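Local atomic coordinates of glycosyl hydrolase BlGH5_18 (Bifidobacterium longum subsp. infantis, PDB entry 7LQX), a protein that probably hydrolyses glycosidic bonds during the breakdown of N-glycans, as a bacterial glycoside hydrolase of family 5, subfamily 18. Residues F37-W40 against L41-W45; V87-M90 against V91-G95; P325-E328 against H329-L333. All coordinates share one frame; numbering follows the deposited sequence.

The three contacts are local turns and helix steps of one (beta/alpha)8 barrel, the fold of family 5 glycoside hydrolases, and follow one another in chain order. Interaction 1 lies in the loop between strand 25-29 and helix 45-57, interaction 2 in the C-terminal half of helix 81-96, and interaction 3 in the loop after strand 306-312. Interactions 1 and 2, centres about 13 Å apart, touch: Phe39 and Trp40 pack on Met90, and Trp45 on Arg89 and Ile93, knitting the first loop and helix 45-57 to helix 81-96. Interaction 3, about 20 Å from interaction 1 between centres, follows the last barrel strand, on the C-terminal side where family 5 enzymes carry their active site.

Interaction 1 of 3, residues F37-W40 against L41-W45; sequences FHFW and LDPDW. With EDO (1,2-ethanediol), chain B.
Two backbone hydrogen bonds close the turn that joins residues 37-40 to 41-45: Leu41 N donates to His38 O at 3.1 Å, and Asp42 N to Phe39 O at 2.9 Å. Both reach back three residues, as in a 3-10 helix, and both donors stand well above the plane of the accepting carbonyl, about 50° out of it. His38 O has a second donor, the O2 hydroxyl of a 1,2-ethanediol, 3.0 Å from His38 O. That molecule, probably from the crystallisation liquor, is bonded in turn to Trp78 of the second subunit.

At Asp42 the chain leaves the helical path and folds across the side chain of Phe39. With its CG anti to the backbone N (chi1 170°), the phenyl ring reaches forward under Pro43. Pro43 CA lies over one face of this ring, 3.9 Å from its centroid, in a CH-pi contact, while Pro43 CB comes within 3.7 Å of Phe39 CZ. The same ring then turns its edge to Trp45. This is a T-shaped pair, the planes at 75° and the phenyl centroid 5.2 Å from that of the six-membered indole ring, with Phe39 CZ above the indole face 3.8 Å from Trp45 CZ3. Phe39 thus serves as the hub of the turn, meeting the proline with a face and the tryptophan with an edge.

Asp44 is the N-cap of helix 45-57, so the turn leads straight into the first helix of the barrel. Trp40 ties back to the barrel through its NE1, bonded to Phe66 O. Phe39 also packs on Val48 of helix 45-57, and Phe39 and Trp40 together rest on Met90 of helix 81-96.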
ATOM      1  N   PHE A  37     -12.403   6.803   3.281  1.00  7.53           N
ATOM      2  CA  PHE A  37     -11.024   7.159   3.639  1.00  7.95           C
ATOM      3  C   PHE A  37     -10.119   7.331   2.436  1.00  8.58           C
ATOM      4  O   PHE A  37      -8.930   7.617   2.612  1.00 10.26           O
ATOM      5  CB  PHE A  37     -10.476   6.178   4.668  1.00  8.54           C
ATOM      6  CG  PHE A  37     -11.310   6.141   5.908  1.00  8.02           C
ATOM      7  CD1 PHE A  37     -11.450   7.278   6.685  1.00  6.87           C
ATOM      8  CD2 PHE A  37     -12.005   5.007   6.262  1.00  6.98           C
ATOM      9  CE1 PHE A  37     -12.250   7.263   7.815  1.00  7.79           C
ATOM     10  CE2 PHE A  37     -12.807   4.989   7.389  1.00  8.22           C
ATOM     11  CZ  PHE A  37     -12.923   6.121   8.165  1.00  7.86           C
ATOM     12  N   HIS A  38     -10.657   7.210   1.228  1.00  9.75           N
ATOM     13  CA  HIS A  38      -9.967   7.688   0.037  1.00  9.26           C
ATOM     14  C   HIS A  38     -10.116   9.196  -0.136  1.00 11.14           C
ATOM     15  O   HIS A  38      -9.467   9.773  -1.015  1.00 11.11           O
ATOM     16  CB  HIS A  38     -10.462   6.903  -1.182  1.00  9.64           C
ATOM     17  CG  HIS A  38     -10.550   5.428  -0.935  1.00  9.58           C
ATOM     18  ND1 HIS A  38      -9.500   4.704  -0.413  1.00 11.40           N
ATOM     19  CD2 HIS A  38     -11.573   4.552  -1.084  1.00 11.62           C
ATOM     20  CE1 HIS A  38      -9.862   3.439  -0.280  1.00 10.44           C
ATOM     21  NE2 HIS A  38     -11.115   3.320  -0.681  1.00 10.55           N
ATOM     22  N   PHE A  39     -10.933   9.830   0.714  1.00 10.16           N
ATOM     23  CA  PHE A  39     -11.049  11.285   0.759  1.00 10.12           C
ATOM     24  C   PHE A  39      -9.687  11.958   0.737  1.00 10.10           C
ATOM     25  O   PHE A  39      -9.502  12.992   0.089  1.00 10.71           O
ATOM     26  CB  PHE A  39     -11.788  11.655   2.059  1.00 11.43           C
ATOM     27  CG  PHE A  39     -11.781  13.130   2.379  1.00 10.07           C
ATOM     28  CD1 PHE A  39     -10.717  13.701   3.059  1.00 11.05           C
ATOM     29  CD2 PHE A  39     -12.826  13.946   1.985  1.00 10.47           C
ATOM     30  CE1 PHE A  39     -10.694  15.058   3.336  1.00 10.85           C
ATOM     31  CE2 PHE A  39     -12.813  15.306   2.269  1.00 10.97           C
ATOM     32  CZ  PHE A  39     -11.738  15.858   2.949  1.00 11.34           C
ATOM     33  N   TRP A  40      -8.730  11.408   1.481  1.00  9.17           N
ATOM     34  CA  TRP A  40      -7.463  12.092   1.680  1.00  9.82           C
ATOM     35  C   TRP A  40      -6.676  12.278   0.393  1.00 12.03           C
ATOM     36  O   TRP A  40      -5.788  13.137   0.341  1.00 12.74           O
ATOM     37  CB  TRP A  40      -6.621  11.287   2.658  1.00 10.15           C
ATOM     38  CG  TRP A  40      -7.243  11.086   3.999  1.00 10.30           C
ATOM     39  CD1 TRP A  40      -7.726   9.920   4.509  1.00  9.26           C
ATOM     40  CD2 TRP A  40      -7.438  12.080   5.015  1.00  8.60           C
ATOM     41  NE1 TRP A  40      -8.202  10.118   5.785  1.00  9.44           N
ATOM     42  CE2 TRP A  40      -8.048  11.438   6.113  1.00  9.73           C
ATOM     43  CE3 TRP A  40      -7.156  13.445   5.103  1.00 11.08           C
ATOM     44  CZ2 TRP A  40      -8.368  12.111   7.292  1.00  9.32           C
ATOM     45  CZ3 TRP A  40      -7.485  14.114   6.273  1.00 10.94           C
ATOM     46  CH2 TRP A  40      -8.085  13.444   7.348  1.00  9.42           C
ATOM     47  N   LEU A  41      -6.959  11.472  -0.633  1.00 10.45           N
ATOM     48  CA  LEU A  41      -6.279  11.602  -1.915  1.00 11.97           C
ATOM     49  C   LEU A  41      -6.822  12.756  -2.746  1.00 15.13           C
ATOM     50  O   LEU A  41      -6.165  13.170  -3.706  1.00 18.39           O
ATOM     51  CB  LEU A  41      -6.395  10.289  -2.688  1.00 11.48           C
ATOM     52  CG  LEU A  41      -5.629   9.114  -2.084  1.00 10.88           C
ATOM     53  CD1 LEU A  41      -6.029   7.803  -2.760  1.00 12.51           C
ATOM     54  CD2 LEU A  41      -4.134   9.314  -2.178  1.00 15.67           C
ATOM     55  N   ASP A  42      -7.994  13.287  -2.400  1.00 13.46           N
ATOM     56  CA  ASP A  42      -8.590  14.410  -3.117  1.00 15.61           C
ATOM     57  C   ASP A  42      -9.572  15.110  -2.186  1.00 14.66           C
ATOM     58  O   ASP A  42     -10.790  14.964  -2.342  1.00 15.27           O
ATOM     59  CB  ASP A  42      -9.302  13.911  -4.372  1.00 17.27           C
ATOM     60  CG  ASP A  42      -9.929  15.032  -5.183  1.00 19.19           C
ATOM     61  OD1 ASP A  42      -9.483  16.195  -5.077  1.00 22.40           O
ATOM     62  OD2 ASP A  42     -10.875  14.740  -5.938  1.00 23.78           O
ATOM     63  N   PRO A  43      -9.086  15.863  -1.202  1.00 16.25           N
ATOM     64  CA  PRO A  43      -9.997  16.441  -0.204  1.00 15.07           C
ATOM     65  C   PRO A  43     -11.007  17.404  -0.815  1.00 17.26           C
ATOM     66  O   PRO A  43     -10.662  18.275  -1.614  1.00 19.03           O
ATOM     67  CB  PRO A  43      -9.049  17.154   0.770  1.00 16.77           C
ATOM     68  CG  PRO A  43      -7.740  16.418   0.621  1.00 19.38           C
ATOM     69  CD  PRO A  43      -7.669  16.069  -0.845  1.00 16.56           C
ATOM     70  N   ASP A  44     -12.266  17.237  -0.422  1.00 14.83           N
ATOM     71  CA  ASP A  44     -13.367  18.143  -0.768  1.00 16.12           C
ATOM     72  C   ASP A  44     -13.777  18.776   0.559  1.00 14.41           C
ATOM     73  O   ASP A  44     -14.532  18.181   1.333  1.00 13.12           O
ATOM     74  CB  ASP A  44     -14.496  17.352  -1.419  1.00 17.53           C
ATOM     75  CG  ASP A  44     -15.735  18.190  -1.715  1.00 19.60           C
ATOM     76  OD1 ASP A  44     -15.918  19.279  -1.132  1.00 17.29           O
ATOM     77  OD2 ASP A  44     -16.554  17.727  -2.535  1.00 22.82           O
ATOM     78  N   TRP A  45     -13.255  19.961   0.836  1.00 14.55           N
ATOM     79  CA  TRP A  45     -13.435  20.542   2.162  1.00 15.49           C
ATOM     80  C   TRP A  45     -14.861  21.023   2.386  1.00 14.62           C
ATOM     81  O   TRP A  45     -15.382  20.847   3.490  1.00 14.37           O
ATOM     82  CB  TRP A  45     -12.389  21.621   2.459  1.00 16.95           C
ATOM     83  CG  TRP A  45     -11.029  21.007   2.571  1.00 17.48           C
ATOM     84  CD1 TRP A  45      -9.960  21.225   1.763  1.00 19.02           C
ATOM     85  CD2 TRP A  45     -10.615  20.027   3.531  1.00 14.88           C
ATOM     86  NE1 TRP A  45      -8.897  20.455   2.166  1.00 18.05           N
ATOM     87  CE2 TRP A  45      -9.275  19.708   3.249  1.00 15.58           C
ATOM     88  CE3 TRP A  45     -11.245  19.401   4.606  1.00 13.65           C
ATOM     89  CZ2 TRP A  45      -8.554  18.791   4.004  1.00 14.69           C
ATOM     90  CZ3 TRP A  45     -10.533  18.491   5.346  1.00 12.44           C
ATOM     91  CH2 TRP A  45      -9.201  18.192   5.045  1.00 13.88           C
TER
HETATM   92  C1  EDO B 501     -11.594  11.029  -3.619  1.00 21.09           C
HETATM   93  O1  EDO B 501     -12.777  10.232  -3.535  1.00 22.95           O
HETATM   94  C2  EDO B 501     -10.513  10.281  -4.391  1.00 25.66           C
HETATM   95  O2  EDO B 501     -10.275   9.000  -3.795  1.00 25.51           O

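Interaction 2 of 3, residues V87-M90 against V91-G95; sequences VRRM and VHIAG
Four main-chain hydrogen bonds link Val87-Met90 to Val91-Ala94, each from an N-H to the carbonyl four residues earlier. Val91 N to Val87 O is 3.0 Å long and nearly straight at 171°; His92 N to Arg88 O is the shortest, at 2.8 Å.

Among the side chains, Arg89 and Ile93 meet: Arg89 is bent at chi2 (77°), which lays its chain across Ile93, whose CD1 is 3.9 Å from both Arg89 CG and Arg89 NE. Side-chain carbons also pack on backbone carbonyls, Ile93 CG1 3.3 Å from Arg89 O and Val91 CG2 3.4 Å from Val87 O.

The charged and polar ends find their partners on other parts of the chain. Arg88 forms salt bridges with Glu148 and Glu152, His92 ND1 is hydrogen-bonded to Glu152, and Arg89 makes a cation-pi contact with Trp45.

Val87 and Val91 face strand 100-104 and helix 132-149, whereas selenomethionine Met90 and Ile93 meet helix 45-57. This regular alpha-helix, packed between helices 45-57 and 132-149 and against strand 100-104 of the parallel sheet, is typical of the outer helical layer of a (beta/alpha)8 barrel.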
ATOM      1  N   VAL A  87      -5.120  16.589   7.981  1.00  9.75           N
ATOM      2  CA  VAL A  87      -5.699  16.112   9.238  1.00  9.94           C
ATOM      3  C   VAL A  87      -6.041  17.291  10.140  1.00 11.11           C
ATOM      4  O   VAL A  87      -7.123  17.347  10.736  1.00 11.19           O
ATOM      5  CB  VAL A  87      -4.764  15.117   9.947  1.00 11.27           C
ATOM      6  CG1 VAL A  87      -5.425  14.603  11.229  1.00 12.28           C
ATOM      7  CG2 VAL A  87      -4.410  13.966   9.033  1.00 11.73           C
ATOM      8  N   ARG A  88      -5.119  18.250  10.258  1.00 10.51           N
ATOM      9  CA  ARG A  88      -5.375  19.417  11.095  1.00 11.41           C
ATOM     10  C   ARG A  88      -6.594  20.181  10.600  1.00 12.35           C
ATOM     11  O   ARG A  88      -7.407  20.655  11.403  1.00 11.80           O
ATOM     12  CB  ARG A  88      -4.138  20.317  11.141  1.00 12.45           C
ATOM     13  CG  ARG A  88      -4.303  21.543  12.023  1.00 15.09           C
ATOM     14  CD  ARG A  88      -3.017  22.324  12.197  1.00 15.94           C
ATOM     15  NE  ARG A  88      -3.282  23.555  12.934  1.00 15.99           N
ATOM     16  CZ  ARG A  88      -2.367  24.459  13.259  1.00 14.99           C
ATOM     17  NH1 ARG A  88      -1.094  24.273  12.935  1.00 17.87           N
ATOM     18  NH2 ARG A  88      -2.733  25.546  13.924  1.00 20.34           N
ATOM     19  N   ARG A  89      -6.754  20.292   9.278  1.00 12.30           N
ATOM     20  CA  ARG A  89      -7.902  21.004   8.733  1.00 11.85           C
ATOM     21  C   ARG A  89      -9.202  20.296   9.093  1.00 11.99           C
ATOM     22  O   ARG A  89     -10.199  20.943   9.430  1.00 12.94           O
ATOM     23  CB  ARG A  89      -7.762  21.148   7.216  1.00 13.46           C
ATOM     24  CG  ARG A  89      -8.962  21.802   6.549  1.00 16.82           C
ATOM     25  CD  ARG A  89      -9.009  23.300   6.740  1.00 32.59           C
ATOM     26  NE  ARG A  89     -10.013  23.904   5.867  1.00 42.48           N
ATOM     27  CZ  ARG A  89      -9.873  24.049   4.551  1.00 42.93           C
ATOM     28  NH1 ARG A  89      -8.771  23.629   3.946  1.00 44.04           N
ATOM     29  NH2 ARG A  89     -10.838  24.613   3.837  1.00 49.72           N
HETATM   30  N   MSE A  90      -9.213  18.969   9.027  1.00 11.93           N
HETATM   31  CA  MSE A  90     -10.424  18.229   9.354  1.00 10.98           C
HETATM   32  C   MSE A  90     -10.796  18.431  10.821  1.00 11.49           C
HETATM   33  O   MSE A  90     -11.972  18.606  11.148  1.00 11.70           O
HETATM   34  CB  MSE A  90     -10.243  16.753   9.029  1.00 10.51           C
HETATM   35  CG  MSE A  90     -11.496  15.942   9.269  1.00  9.52           C
HETATM   36 SE   MSE A  90     -11.322  14.119   8.712  1.00 17.35          SE
HETATM   37  CE  MSE A  90     -11.361  14.392   6.842  1.00  9.54           C
ATOM     38  N   VAL A  91      -9.784  18.395  11.689  1.00  9.99           N
ATOM     39  CA  VAL A  91      -9.985  18.707  13.100  1.00 11.11           C
ATOM     40  C   VAL A  91     -10.513  20.126  13.261  1.00 12.67           C
ATOM     41  O   VAL A  91     -11.460  20.375  14.017  1.00 12.95           O
ATOM     42  CB  VAL A  91      -8.672  18.501  13.877  1.00 11.14           C
ATOM     43  CG1 VAL A  91      -8.795  19.085  15.269  1.00 12.32           C
ATOM     44  CG2 VAL A  91      -8.306  17.033  13.899  1.00 10.74           C
ATOM     45  N   HIS A  92      -9.894  21.076  12.554  1.00 12.07           N
ATOM     46  CA  HIS A  92     -10.309  22.469  12.624  1.00 13.42           C
ATOM     47  C   HIS A  92     -11.775  22.622  12.252  1.00 13.04           C
ATOM     48  O   HIS A  92     -12.514  23.365  12.909  1.00 14.85           O
ATOM     49  CB  HIS A  92      -9.426  23.302  11.696  1.00 15.46           C
ATOM     50  CG  HIS A  92      -9.598  24.778  11.861  1.00 17.75           C
ATOM     51  ND1 HIS A  92      -9.154  25.455  12.975  1.00 20.90           N
ATOM     52  CD2 HIS A  92     -10.170  25.703  11.058  1.00 22.48           C
ATOM     53  CE1 HIS A  92      -9.441  26.739  12.847  1.00 26.44           C
ATOM     54  NE2 HIS A  92     -10.059  26.915  11.693  1.00 24.41           N
ATOM     55  N   ILE A  93     -12.217  21.917  11.210  1.00 12.90           N
ATOM     56  CA  ILE A  93     -13.601  22.025  10.764  1.00 13.84           C
ATOM     57  C   ILE A  93     -14.552  21.422  11.789  1.00 13.23           C
ATOM     58  O   ILE A  93     -15.619  21.980  12.068  1.00 13.18           O
ATOM     59  CB  ILE A  93     -13.757  21.383   9.372  1.00 12.58           C
ATOM     60  CG1 ILE A  93     -12.995  22.197   8.326  1.00 14.82           C
ATOM     61  CG2 ILE A  93     -15.223  21.263   9.008  1.00 13.45           C
ATOM     62  CD1 ILE A  93     -12.867  21.501   6.972  1.00 15.27           C
ATOM     63  N   ALA A  94     -14.202  20.265  12.350  1.00 12.26           N
ATOM     64  CA  ALA A  94     -15.014  19.718  13.433  1.00 11.92           C
ATOM     65  C   ALA A  94     -15.219  20.751  14.534  1.00 12.51           C
ATOM     66  O   ALA A  94     -16.341  20.949  15.015  1.00 13.75           O
ATOM     67  CB  ALA A  94     -14.347  18.459  13.986  1.00 13.13           C
ATOM     68  N   GLY A  95     -14.147  21.444  14.921  1.00 12.87           N
ATOM     69  CA  GLY A  95     -14.259  22.450  15.961  1.00 14.35           C
ATOM     70  C   GLY A  95     -15.122  23.626  15.549  1.00 14.39           C
ATOM     71  O   GLY A  95     -15.897  24.148  16.357  1.00 15.40           O
TER

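Interaction 3 of 3, residues P325-E328 against H329-L333; sequences PPFE and HALGL. With EDO (1,2-ethanediol), chain E.
In the loop that follows the last strand of the (beta/alpha)8 barrel, 306-312, Pro326-Ala330 pass through two overlapping turns; such loops line the C-terminal side of the barrel, where family 5 active sites lie. His329 N donates to Pro326 O and Ala330 N to Phe327 O, both at 3.1 Å, each closing a turn of three residues' span. Pro326 O also lies in the plane of the His329 imidazole, at its edge, 3.5 Å from His329 CD2. The ring's ND1 is bonded to Val317 O, which helps to hold the ring's rotation.

On another side of the turn, CE2 of Phe327 lies 3.9 Å from Leu331 CD1. Phe327 holds its CG between the backbone N and the carbonyl carbon (chi1 79°), a setting that brings CD2 and CE2 to Leu331; Phe236, Pro280 and Asn282 also meet the ring. The same Leu331 methyl lies 3.7 Å from Glu328 OE1.

The Glu328 chain bends at chi2 (-87°), presenting its carboxylate to a 1,2-ethanediol, probably from the crystallisation liquor, that also bonds to Ser111. Glu328 OE2 accepts from the diol's O1 at 2.5 Å; the 2.4 Å from Glu328 OE1 to its O2 is very short and doubtful in detail.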
ATOM      1  N   PRO A 325     -16.966  -6.307   2.668  1.00 13.85           N
ATOM      2  CA  PRO A 325     -18.081  -7.124   3.152  1.00 16.19           C
ATOM      3  C   PRO A 325     -19.352  -6.303   3.058  1.00 14.13           C
ATOM      4  O   PRO A 325     -19.367  -5.141   3.490  1.00 13.85           O
ATOM      5  CB  PRO A 325     -17.701  -7.416   4.611  1.00 19.96           C
ATOM      6  CG  PRO A 325     -16.199  -7.333   4.631  1.00 22.43           C
ATOM      7  CD  PRO A 325     -15.854  -6.246   3.636  1.00 16.53           C
ATOM      8  N   PRO A 326     -20.407  -6.833   2.441  1.00 13.43           N
ATOM      9  CA  PRO A 326     -21.558  -5.978   2.099  1.00 13.21           C
ATOM     10  C   PRO A 326     -22.117  -5.150   3.245  1.00 12.46           C
ATOM     11  O   PRO A 326     -22.474  -3.986   3.033  1.00 12.67           O
ATOM     12  CB  PRO A 326     -22.584  -6.987   1.559  1.00 17.01           C
ATOM     13  CG  PRO A 326     -21.728  -8.050   0.936  1.00 17.14           C
ATOM     14  CD  PRO A 326     -20.507  -8.170   1.819  1.00 15.83           C
ATOM     15  N   PHE A 327     -22.217  -5.713   4.446  1.00 11.88           N
ATOM     16  CA  PHE A 327     -22.794  -4.970   5.564  1.00 10.42           C
ATOM     17  C   PHE A 327     -22.027  -3.689   5.871  1.00 10.82           C
ATOM     18  O   PHE A 327     -22.596  -2.772   6.476  1.00 10.06           O
ATOM     19  CB  PHE A 327     -22.858  -5.858   6.811  1.00 10.62           C
ATOM     20  CG  PHE A 327     -21.549  -5.995   7.521  1.00 11.14           C
ATOM     21  CD1 PHE A 327     -20.606  -6.927   7.118  1.00 12.58           C
ATOM     22  CD2 PHE A 327     -21.253  -5.187   8.602  1.00 12.00           C
ATOM     23  CE1 PHE A 327     -19.398  -7.041   7.775  1.00 13.62           C
ATOM     24  CE2 PHE A 327     -20.052  -5.304   9.258  1.00 12.89           C
ATOM     25  CZ  PHE A 327     -19.127  -6.238   8.849  1.00 14.19           C
ATOM     26  N   GLU A 328     -20.744  -3.608   5.500  1.00  9.50           N
ATOM     27  CA  GLU A 328     -19.969  -2.419   5.823  1.00  9.90           C
ATOM     28  C   GLU A 328     -20.597  -1.177   5.226  1.00 10.62           C
ATOM     29  O   GLU A 328     -20.497  -0.086   5.797  1.00 10.27           O
ATOM     30  CB  GLU A 328     -18.534  -2.549   5.309  1.00 12.61           C
ATOM     31  CG  GLU A 328     -17.716  -3.618   6.001  1.00 14.32           C
ATOM     32  CD  GLU A 328     -17.014  -3.146   7.271  1.00 15.50           C
ATOM     33  OE1 GLU A 328     -17.190  -1.981   7.694  1.00 14.76           O
ATOM     34  OE2 GLU A 328     -16.274  -3.964   7.850  1.00 17.28           O
ATOM     35  N   HIS A 329     -21.246  -1.316   4.072  1.00  9.52           N
ATOM     36  CA  HIS A 329     -21.778  -0.147   3.405  1.00  9.81           C
ATOM     37  C   HIS A 329     -22.882   0.518   4.213  1.00 12.56           C
ATOM     38  O   HIS A 329     -23.071   1.738   4.105  1.00 13.57           O
ATOM     39  CB  HIS A 329     -22.339  -0.533   2.045  1.00 12.27           C
ATOM     40  CG  HIS A 329     -21.295  -0.863   1.024  1.00 11.20           C
ATOM     41  ND1 HIS A 329     -20.716   0.095   0.220  1.00 10.12           N
ATOM     42  CD2 HIS A 329     -20.743  -2.044   0.659  1.00 11.49           C
ATOM     43  CE1 HIS A 329     -19.846  -0.482  -0.589  1.00  9.32           C
ATOM     44  NE2 HIS A 329     -19.846  -1.780  -0.347  1.00 11.22           N
ATOM     45  N   ALA A 330     -23.626  -0.259   5.009  1.00  9.26           N
ATOM     46  CA  ALA A 330     -24.863   0.184   5.642  1.00  8.91           C
ATOM     47  C   ALA A 330     -24.683   0.584   7.103  1.00  7.76           C
ATOM     48  O   ALA A 330     -25.677   0.849   7.789  1.00  8.60           O
ATOM     49  CB  ALA A 330     -25.923  -0.919   5.536  1.00 10.64           C
ATOM     50  N   LEU A 331     -23.445   0.648   7.589  1.00  7.63           N
ATOM     51  CA  LEU A 331     -23.190   0.935   9.000  1.00  7.26           C
ATOM     52  C   LEU A 331     -23.366   2.399   9.372  1.00  6.92           C
ATOM     53  O   LEU A 331     -23.256   2.737  10.555  1.00  7.58           O
ATOM     54  CB  LEU A 331     -21.794   0.444   9.387  1.00  7.76           C
ATOM     55  CG  LEU A 331     -21.691  -1.066   9.609  1.00  7.38           C
ATOM     56  CD1 LEU A 331     -20.219  -1.475   9.686  1.00  7.12           C
ATOM     57  CD2 LEU A 331     -22.416  -1.510  10.856  1.00  8.06           C
ATOM     58  N   GLY A 332     -23.688   3.273   8.427  1.00  8.49           N
ATOM     59  CA  GLY A 332     -23.827   4.675   8.744  1.00  8.36           C
ATOM     60  C   GLY A 332     -25.105   5.018   9.488  1.00  8.37           C
ATOM     61  O   GLY A 332     -26.106   4.296   9.477  1.00  8.60           O
ATOM     62  N   LEU A 333     -25.049   6.192  10.127  1.00  7.87           N
ATOM     63  CA  LEU A 333     -26.232   6.873  10.636  1.00  8.22           C
ATOM     64  C   LEU A 333     -26.888   7.717   9.550  1.00  8.21           C
ATOM     65  O   LEU A 333     -28.085   8.006   9.637  1.00  9.65           O
ATOM     66  CB  LEU A 333     -25.840   7.775  11.807  1.00  9.32           C
ATOM     67  CG  LEU A 333     -25.196   7.105  13.014  1.00  8.36           C
ATOM     68  CD1 LEU A 333     -24.903   8.185  14.058  1.00 10.26           C
ATOM     69  CD2 LEU A 333     -26.073   6.012  13.568  1.00  9.43           C
TER
HETATM   70  C1  EDO E 504     -16.226  -3.290  11.357  1.00 22.80           C
HETATM   71  O1  EDO E 504     -16.493  -4.251  10.335  1.00 22.23           O
HETATM   72  C2  EDO E 504     -16.544  -1.882  10.865  1.00 14.89           C
HETATM   73  O2  EDO E 504     -15.830  -1.604   9.654  1.00 18.61           O